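Local coordinates for arginase (Trypanosoma brucei brucei, PDB 4RHJ), which is of unknown function but has the arginase-deacetylase fold of the arginase family and evolved without a binuclear manganese cluster, at residues 37-42 / 87-92; 169-174 / 198-203; 253-258 / 287-292. One frame throughout, in Å; residues are numbered along the deposited sequence.

Contact 1 stands apart from the other two. Its centre is about 40 Å from that of contact 2 and about 37 Å from that of contact 3, across the centre of the chain. It joins loops that lead into strands 46-50 and 95-103. Contacts 2 and 3 join loops that follow strands of the same parallel sheet. Their centres are about 16 Å apart, and they meet where Arg171 NH2 packs 3.3 Å from Ser258 O. Both lie near Asp244, which binds manganese in another structure of this protein but carries no metal here. At the nearest atoms, the side chain of Ser169 in contact 2 is about 3 Å from that of Asp244. Gly288 in contact 3 is about 4 Å from the Asp244 side chain. Both also reach a second subunit.

Contact 1 (37-42 / 87-92); sequences SDWANR and ECPPET
Cys88 holds SG anti to its backbone N (chi1 -178°), and Trp39 holds CG beside its own N (chi1 -52°). These turns bring the thiol over one face of the indole. Cys88 SG lies 3.6 Å from the centroid of the Trp39 six-membered ring, only 13° off the ring normal. This is a sulfur-aromatic contact. Cys88 CB sits over the same ring, 3.9 Å from its centroid, and adds a CH-pi contact. CE3 and CZ3 are the ring atoms nearest the sulfur. At the far end of the ring, Trp39 CH2 packs against Pro89 CD at 4.0 Å, with the two side chains crossing at a slant. Pro89 also rests on Phe95 and Pro97 of strand 95-103, while Trp39 touches Pro45.

Asp38 comes in beside the cysteine. Asp38 OD2 lies 3.3 Å from Cys88 N, and Asp38 OD1 takes a weak hydrogen bond from Trp39 N at 2.9 Å. Arg42 closes the other side. Its CB lies at the edge of the indole, in the plane of the ring. Its chain then bends twice, and Arg42 NE stops 4.1 Å from Cys88 SG.

The contact ties the loop before strand 46-50 to the loop between strands 77-81 and 95-103. It lies at the surface, away from the metal site. The Arg42 NE it buries has no partner in the model. The cohesion is probably largely dispersion between the polarisable sulfur and the indole face.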
loop_
_atom_site.group_PDB
_atom_site.type_symbol
_atom_site.label_atom_id
_atom_site.label_comp_id
_atom_site.label_asym_id
_atom_site.label_seq_id
_atom_site.Cartn_x
_atom_site.Cartn_y
_atom_site.Cartn_z
ATOM N N SER A 37 -19.493 -33.618 22.972
ATOM C CA SER A 37 -19.792 -34.558 21.890
ATOM C C SER A 37 -20.558 -33.919 20.729
ATOM O O SER A 37 -20.844 -34.580 19.729
ATOM C CB SER A 37 -20.590 -35.750 22.426
ATOM O OG SER A 37 -19.772 -36.630 23.177
ATOM N N ASP A 38 -20.902 -32.641 20.871
ATOM C CA ASP A 38 -21.470 -31.858 19.771
ATOM C C ASP A 38 -20.468 -31.820 18.629
ATOM O O ASP A 38 -20.833 -31.774 17.454
ATOM C CB ASP A 38 -21.818 -30.439 20.230
ATOM C CG ASP A 38 -20.638 -29.731 20.880
ATOM O OD1 ASP A 38 -19.779 -30.429 21.445
ATOM O OD2 ASP A 38 -20.562 -28.487 20.827
ATOM N N TRP A 39 -19.194 -31.843 19.002
ATOM C CA TRP A 39 -18.109 -31.981 18.055
ATOM C C TRP A 39 -17.659 -33.439 17.978
ATOM O O TRP A 39 -16.978 -33.927 18.879
ATOM C CB TRP A 39 -16.933 -31.085 18.451
ATOM C CG TRP A 39 -17.302 -29.652 18.697
ATOM C CD1 TRP A 39 -17.735 -29.115 19.863
ATOM C CD2 TRP A 39 -17.259 -28.574 17.753
ATOM N NE1 TRP A 39 -17.980 -27.774 19.713
ATOM C CE2 TRP A 39 -17.689 -27.415 18.419
ATOM C CE3 TRP A 39 -16.898 -28.475 16.410
ATOM C CZ2 TRP A 39 -17.771 -26.177 17.793
ATOM C CZ3 TRP A 39 -16.976 -27.247 15.788
ATOM C CH2 TRP A 39 -17.410 -26.116 16.474
ATOM N N ALA A 40 -18.055 -34.122 16.905
ATOM C CA ALA A 40 -17.570 -35.468 16.580
ATOM C C ALA A 40 -16.958 -35.487 15.178
ATOM O O ALA A 40 -17.673 -35.283 14.196
ATOM C CB ALA A 40 -18.705 -36.491 16.681
ATOM N N ASN A 41 -15.646 -35.731 15.092
ATOM C CA ASN A 41 -14.888 -35.607 13.834
ATOM C C ASN A 41 -15.097 -34.203 13.250
ATOM O O ASN A 41 -15.343 -34.030 12.056
ATOM C CB ASN A 41 -15.299 -36.707 12.835
ATOM C CG ASN A 41 -14.400 -36.769 11.598
ATOM O OD1 ASN A 41 -14.783 -36.316 10.519
ATOM N ND2 ASN A 41 -13.217 -37.355 11.749
ATOM N N ARG A 42 -15.007 -33.206 14.127
ATOM C CA ARG A 42 -15.311 -31.819 13.790
ATOM C C ARG A 42 -14.123 -30.898 14.055
ATOM O O ARG A 42 -13.433 -31.049 15.064
ATOM C CB ARG A 42 -16.520 -31.325 14.591
ATOM C CG ARG A 42 -17.801 -32.099 14.370
ATOM C CD ARG A 42 -18.287 -31.921 12.952
ATOM N NE ARG A 42 -18.447 -30.511 12.613
ATOM C CZ ARG A 42 -18.793 -30.073 11.410
ATOM N NH1 ARG A 42 -19.009 -30.941 10.433
ATOM N NH2 ARG A 42 -18.924 -28.772 11.185
ATOM N N GLU A 87 -21.958 -24.314 21.650
ATOM C CA GLU A 87 -22.621 -25.304 20.802
ATOM C C GLU A 87 -22.076 -25.292 19.378
ATOM O O GLU A 87 -21.615 -24.270 18.892
ATOM C CB GLU A 87 -24.133 -25.061 20.785
ATOM C CG GLU A 87 -24.957 -26.229 20.274
ATOM C CD GLU A 87 -26.342 -25.805 19.816
ATOM O OE1 GLU A 87 -26.710 -24.634 20.053
ATOM O OE2 GLU A 87 -27.058 -26.634 19.212
ATOM N N CYS A 88 -22.139 -26.445 18.720
ATOM C CA CYS A 88 -21.623 -26.619 17.369
ATOM C C CYS A 88 -22.687 -26.271 16.328
ATOM O O CYS A 88 -23.833 -26.684 16.465
ATOM C CB CYS A 88 -21.142 -28.063 17.179
ATOM S SG CYS A 88 -20.396 -28.477 15.572
ATOM N N PRO A 89 -22.308 -25.496 15.289
ATOM C CA PRO A 89 -23.165 -25.177 14.133
ATOM C C PRO A 89 -23.517 -26.438 13.326
ATOM O O PRO A 89 -22.895 -27.471 13.577
ATOM C CB PRO A 89 -22.301 -24.207 13.305
ATOM C CG PRO A 89 -21.268 -23.690 14.251
ATOM C CD PRO A 89 -21.012 -24.793 15.224
ATOM N N PRO A 90 -24.505 -26.380 12.444
ATOM C CA PRO A 90 -24.895 -27.594 11.729
ATOM C C PRO A 90 -24.624 -27.513 10.239
ATOM O O PRO A 90 -25.180 -26.656 9.553
ATOM C CB PRO A 90 -26.400 -27.654 11.973
ATOM C CG PRO A 90 -26.808 -26.221 12.047
ATOM C CD PRO A 90 -25.641 -25.458 12.618
ATOM N N GLU A 91 -23.788 -28.417 9.743
ATOM C CA GLU A 91 -23.649 -28.606 8.311
ATOM C C GLU A 91 -23.304 -27.326 7.562
ATOM O O GLU A 91 -22.328 -26.640 7.857
ATOM C CB GLU A 91 -24.910 -29.245 7.718
ATOM C CG GLU A 91 -24.700 -29.892 6.355
ATOM C CD GLU A 91 -23.310 -30.481 6.183
ATOM O OE1 GLU A 91 -23.078 -31.615 6.651
ATOM O OE2 GLU A 91 -22.448 -29.811 5.575
ATOM N N THR A 92 -24.136 -27.049 6.568
ATOM C CA THR A 92 -23.912 -26.034 5.537
ATOM C C THR A 92 -23.946 -24.579 6.044
ATOM O O THR A 92 -23.299 -23.700 5.460
ATOM C CB THR A 92 -24.950 -26.192 4.400
ATOM O OG1 THR A 92 -26.114 -26.857 4.904
ATOM C CG2 THR A 92 -24.383 -27.024 3.263
#

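Contact 2 (169-174 / 198-203); sequences SARPSV and NRQVSS
Ala170 O accepts two backbone hydrogen bonds, from Arg199 N at 2.7 Å (168° at the hydrogen) and from Gln200 N at 2.8 Å, so two successive N-H groups grip one carbonyl. The second donor lies nearly in line with the C=O bond.

The Asn198 amide uses both its ends. Its ND2 donates to Ser169 O at 3.0 Å, from 51° above the carbonyl plane. Its OD1 is bonded to Arg209 of helix 203-211. Asn198 OD1 also comes unusually close to Pro172 CG, 2.9 Å, a strained spot. Arg199 starts with CG between its backbone N and carbonyl carbon (chi1 53°), then runs extended to NE. This lays its guanidinium flat under Ala170, whose CB is 3.8 Å from Arg199 CZ, over the centre of the face. The backbone carbonyls of Ser246, Val247 and Val260 hold that guanidinium in place. Arg171 and Gln200 lie side by side, but their ends are modelled too close together, so any bond there is doubtful. Gln200 NE2 is bonded to Asp71 of a second subunit.

Ser169 OG is bonded to Ser246 and to Asp244, which binds manganese in another structure of this protein but has none here. The two loops follow neighbouring parallel strands, 163-168 and 190-196, joined through helix 180-186 in a beta-alpha-beta crossover. The second loop leads on to helix 203-211, with Ser202 as its N-cap.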
loop_
_atom_site.group_PDB
_atom_site.type_symbol
_atom_site.label_atom_id
_atom_site.label_comp_id
_atom_site.label_asym_id
_atom_site.label_seq_id
_atom_site.Cartn_x
_atom_site.Cartn_y
_atom_site.Cartn_z
ATOM N N SER A 169 7.270 -14.346 7.458
ATOM C CA SER A 169 8.031 -13.246 8.008
ATOM C C SER A 169 8.906 -12.624 6.952
ATOM O O SER A 169 9.109 -13.222 5.898
ATOM C CB SER A 169 8.880 -13.731 9.170
ATOM O OG SER A 169 9.459 -12.640 9.830
ATOM N N ALA A 170 9.439 -11.441 7.240
ATOM C CA ALA A 170 10.431 -10.804 6.377
ATOM C C ALA A 170 11.801 -11.455 6.512
ATOM O O ALA A 170 12.642 -11.356 5.611
ATOM C CB ALA A 170 10.526 -9.350 6.691
ATOM N N ARG A 171 12.020 -12.111 7.650
ATOM C CA ARG A 171 13.261 -12.842 7.931
ATOM C C ARG A 171 12.967 -14.284 8.307
ATOM O O ARG A 171 11.933 -14.566 8.889
ATOM C CB ARG A 171 14.043 -12.183 9.067
ATOM C CG ARG A 171 13.345 -12.276 10.399
ATOM C CD ARG A 171 13.601 -11.057 11.296
ATOM N NE ARG A 171 12.868 -9.852 10.892
ATOM C CZ ARG A 171 13.375 -8.868 10.147
ATOM N NH1 ARG A 171 14.620 -8.950 9.706
ATOM N NH2 ARG A 171 12.643 -7.806 9.837
ATOM N N PRO A 172 13.890 -15.203 7.992
ATOM C CA PRO A 172 13.713 -16.617 8.343
ATOM C C PRO A 172 13.616 -16.825 9.840
ATOM O O PRO A 172 12.992 -17.787 10.260
ATOM C CB PRO A 172 14.969 -17.285 7.777
ATOM C CG PRO A 172 15.440 -16.390 6.716
ATOM C CD PRO A 172 15.086 -14.993 7.157
ATOM N N SER A 173 14.229 -15.935 10.619
ATOM C CA SER A 173 14.181 -15.994 12.077
ATOM C C SER A 173 14.692 -17.350 12.587
ATOM O O SER A 173 14.009 -18.051 13.324
ATOM C CB SER A 173 12.758 -15.725 12.573
ATOM O OG SER A 173 12.731 -15.340 13.936
ATOM N N VAL A 174 15.909 -17.701 12.182
ATOM C CA VAL A 174 16.489 -19.008 12.481
ATOM C C VAL A 174 18.001 -18.978 12.727
ATOM O O VAL A 174 18.570 -19.947 13.238
ATOM C CB VAL A 174 16.221 -20.007 11.337
ATOM C CG1 VAL A 174 14.749 -20.423 11.305
ATOM C CG2 VAL A 174 16.651 -19.408 10.014
ATOM N N ASN A 198 9.971 -14.317 3.010
ATOM C CA ASN A 198 11.311 -13.874 3.415
ATOM C C ASN A 198 11.937 -12.877 2.431
ATOM O O ASN A 198 11.893 -13.093 1.224
ATOM C CB ASN A 198 12.249 -15.079 3.575
ATOM C CG ASN A 198 12.037 -15.838 4.867
ATOM O OD1 ASN A 198 12.886 -16.624 5.263
ATOM N ND2 ASN A 198 10.906 -15.615 5.526
ATOM N N ARG A 199 12.511 -11.785 2.936
ATOM C CA ARG A 199 13.261 -10.870 2.063
ATOM C C ARG A 199 14.504 -10.266 2.718
ATOM O O ARG A 199 15.187 -9.453 2.116
ATOM C CB ARG A 199 12.351 -9.750 1.532
ATOM C CG ARG A 199 11.565 -8.971 2.576
ATOM C CD ARG A 199 10.430 -8.152 1.937
ATOM N NE ARG A 199 9.721 -7.357 2.934
ATOM C CZ ARG A 199 8.719 -7.801 3.684
ATOM N NH1 ARG A 199 8.260 -9.030 3.526
ATOM N NH2 ARG A 199 8.165 -6.987 4.573
ATOM N N GLN A 200 14.800 -10.704 3.936
ATOM C CA GLN A 200 16.044 -10.350 4.604
ATOM C C GLN A 200 16.764 -11.636 4.986
ATOM O O GLN A 200 16.606 -12.137 6.096
ATOM C CB GLN A 200 15.776 -9.504 5.847
ATOM C CG GLN A 200 17.029 -8.930 6.484
ATOM C CD GLN A 200 16.767 -8.340 7.854
ATOM O OE1 GLN A 200 15.721 -7.742 8.095
ATOM N NE2 GLN A 200 17.719 -8.508 8.763
ATOM N N VAL A 201 17.544 -12.172 4.053
ATOM C CA VAL A 201 18.169 -13.460 4.240
ATOM C C VAL A 201 19.684 -13.298 4.297
ATOM O O VAL A 201 20.304 -12.765 3.383
ATOM C CB VAL A 201 17.779 -14.441 3.106
ATOM C CG1 VAL A 201 18.162 -15.853 3.470
ATOM C CG2 VAL A 201 16.310 -14.379 2.824
ATOM N N SER A 202 20.278 -13.735 5.395
ATOM C CA SER A 202 21.722 -13.710 5.518
ATOM C C SER A 202 22.293 -15.088 5.178
ATOM O O SER A 202 21.556 -16.031 4.893
ATOM C CB SER A 202 22.134 -13.276 6.916
ATOM O OG SER A 202 21.679 -14.175 7.894
ATOM N N SER A 203 23.614 -15.194 5.189
ATOM C CA SER A 203 24.285 -16.453 4.939
ATOM C C SER A 203 24.050 -17.395 6.104
ATOM O O SER A 203 24.156 -18.601 5.958
ATOM C CB SER A 203 25.779 -16.228 4.725
ATOM O OG SER A 203 25.998 -15.200 3.776
#

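Contact 3 (253-258 / 287-292); sequences APAVDS and YGYNPD
Val256 meets Gly288 through one branch of its side chain. Its CB lies 3.7 Å from Gly288 O. CG1 is set beside the backbone N (chi1 -61°) and goes closer, to 3.2 Å from Gly288 O. The same CG1 tip also brushes Gly288 C at 4.1 Å. Behind CB, Val256 CA makes a CA-H...O contact with this oxygen. At the Gly288 backbone angles, phi 97° and psi -1°, a CB would be jammed against the preceding carbonyl oxygen, which calls for glycine.

Ala255 is the centre of an inverse gamma turn, closed by Val256 N bonding to Pro254 O. The turn presents Ala255 O to the other loop, where Asn290 N donates to it at 3.1 Å. Tyr289 CA adds a CA-H...O contact to the same oxygen. These loops follow strands 239-244 and 281-287, neighbours in the parallel sheet of the arginase-deacetylase fold, and Gly288 lies close to Asp244.

Ala255 CB meets the Tyr289 ring obliquely, 3.6 Å from CD1, while the ring also touches Thr304 and Leu308 of helix 303-316. Asn290 OD1 accepts from Asp292 N at 3.0 Å, an Asx turn. In a second subunit, Arg297 bonds to Val256 O and Lys298 forms a salt bridge with Asp292.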
loop_
_atom_site.group_PDB
_atom_site.type_symbol
_atom_site.label_atom_id
_atom_site.label_comp_id
_atom_site.label_asym_id
_atom_site.label_seq_id
_atom_site.Cartn_x
_atom_site.Cartn_y
_atom_site.Cartn_z
ATOM N N ALA A 253 1.612 -2.789 7.159
ATOM C CA ALA A 253 1.914 -3.116 8.553
ATOM C C ALA A 253 3.195 -2.439 9.086
ATOM O O ALA A 253 4.173 -3.105 9.403
ATOM C CB ALA A 253 2.018 -4.635 8.717
ATOM N N PRO A 254 3.181 -1.104 9.196
ATOM C CA PRO A 254 4.365 -0.367 9.648
ATOM C C PRO A 254 4.850 -0.718 11.058
ATOM O O PRO A 254 6.011 -0.454 11.369
ATOM C CB PRO A 254 3.899 1.089 9.590
ATOM C CG PRO A 254 2.442 1.033 9.541
ATOM C CD PRO A 254 2.082 -0.205 8.845
ATOM N N ALA A 255 3.999 -1.339 11.875
ATOM C CA ALA A 255 4.252 -1.454 13.313
ATOM C C ALA A 255 5.140 -2.621 13.718
ATOM O O ALA A 255 4.763 -3.417 14.576
ATOM C CB ALA A 255 2.946 -1.547 14.061
ATOM N N VAL A 256 6.330 -2.684 13.125
ATOM C CA VAL A 256 7.301 -3.738 13.413
ATOM C C VAL A 256 8.717 -3.174 13.615
ATOM O O VAL A 256 9.050 -2.149 13.041
ATOM C CB VAL A 256 7.323 -4.791 12.275
ATOM C CG1 VAL A 256 5.957 -5.447 12.126
ATOM C CG2 VAL A 256 7.748 -4.160 10.953
ATOM N N ASP A 257 9.538 -3.871 14.411
ATOM C CA ASP A 257 10.911 -3.468 14.778
ATOM C C ASP A 257 11.729 -2.750 13.681
ATOM O O ASP A 257 11.769 -1.505 13.640
ATOM C CB ASP A 257 11.692 -4.704 15.261
ATOM C CG ASP A 257 12.909 -4.340 16.102
ATOM O OD1 ASP A 257 12.920 -3.224 16.662
ATOM O OD2 ASP A 257 13.843 -5.173 16.223
ATOM N N SER A 258 12.397 -3.527 12.831
ATOM C CA SER A 258 13.097 -3.000 11.661
ATOM C C SER A 258 12.309 -3.422 10.433
ATOM O O SER A 258 12.556 -4.477 9.883
ATOM C CB SER A 258 14.549 -3.509 11.562
ATOM O OG SER A 258 15.367 -3.136 12.658
ATOM N N TYR A 287 1.959 -12.224 15.675
ATOM C CA TYR A 287 2.896 -11.430 16.469
ATOM C C TYR A 287 3.607 -10.354 15.656
ATOM O O TYR A 287 3.353 -10.203 14.469
ATOM C CB TYR A 287 3.942 -12.347 17.090
ATOM C CG TYR A 287 4.796 -13.100 16.082
ATOM C CD1 TYR A 287 4.374 -14.313 15.541
ATOM C CD2 TYR A 287 6.029 -12.603 15.686
ATOM C CE1 TYR A 287 5.168 -15.006 14.637
ATOM C CE2 TYR A 287 6.819 -13.281 14.799
ATOM C CZ TYR A 287 6.394 -14.481 14.264
ATOM O OH TYR A 287 7.199 -15.150 13.356
ATOM N N GLY A 288 4.510 -9.617 16.300
ATOM C CA GLY A 288 5.318 -8.624 15.600
ATOM C C GLY A 288 4.813 -7.197 15.661
ATOM O O GLY A 288 5.439 -6.283 15.133
ATOM N N TYR A 289 3.681 -7.012 16.329
ATOM C CA TYR A 289 2.987 -5.747 16.356
ATOM C C TYR A 289 3.261 -4.991 17.649
ATOM O O TYR A 289 3.131 -5.513 18.748
ATOM C CB TYR A 289 1.477 -5.973 16.161
ATOM C CG TYR A 289 0.620 -4.811 16.598
ATOM C CD1 TYR A 289 0.563 -3.641 15.850
ATOM C CD2 TYR A 289 -0.114 -4.869 17.780
ATOM C CE1 TYR A 289 -0.214 -2.569 16.270
ATOM C CE2 TYR A 289 -0.904 -3.791 18.204
ATOM C CZ TYR A 289 -0.950 -2.646 17.437
ATOM O OH TYR A 289 -1.725 -1.575 17.838
ATOM N N ASN A 290 3.647 -3.739 17.490
ATOM C CA ASN A 290 3.984 -2.890 18.613
ATOM C C ASN A 290 3.373 -1.518 18.373
ATOM O O ASN A 290 3.786 -0.801 17.466
ATOM C CB ASN A 290 5.502 -2.813 18.793
ATOM C CG ASN A 290 5.921 -1.903 19.941
ATOM O OD1 ASN A 290 5.128 -1.134 20.466
ATOM N ND2 ASN A 290 7.194 -1.965 20.301
ATOM N N PRO A 291 2.383 -1.156 19.202
ATOM C CA PRO A 291 1.561 0.050 19.066
ATOM C C PRO A 291 2.406 1.294 18.878
ATOM O O PRO A 291 1.993 2.204 18.166
ATOM C CB PRO A 291 0.794 0.103 20.388
ATOM C CG PRO A 291 1.546 -0.809 21.311
ATOM C CD PRO A 291 2.069 -1.878 20.441
ATOM N N ASP A 292 3.596 1.293 19.464
ATOM C CA ASP A 292 4.462 2.469 19.462
ATOM C C ASP A 292 5.086 2.755 18.096
ATOM O O ASP A 292 5.529 3.872 17.834
ATOM C CB ASP A 292 5.554 2.318 20.535
ATOM C CG ASP A 292 5.012 2.527 21.955
ATOM O OD1 ASP A 292 3.880 3.032 22.085
ATOM O OD2 ASP A 292 5.708 2.201 22.941
#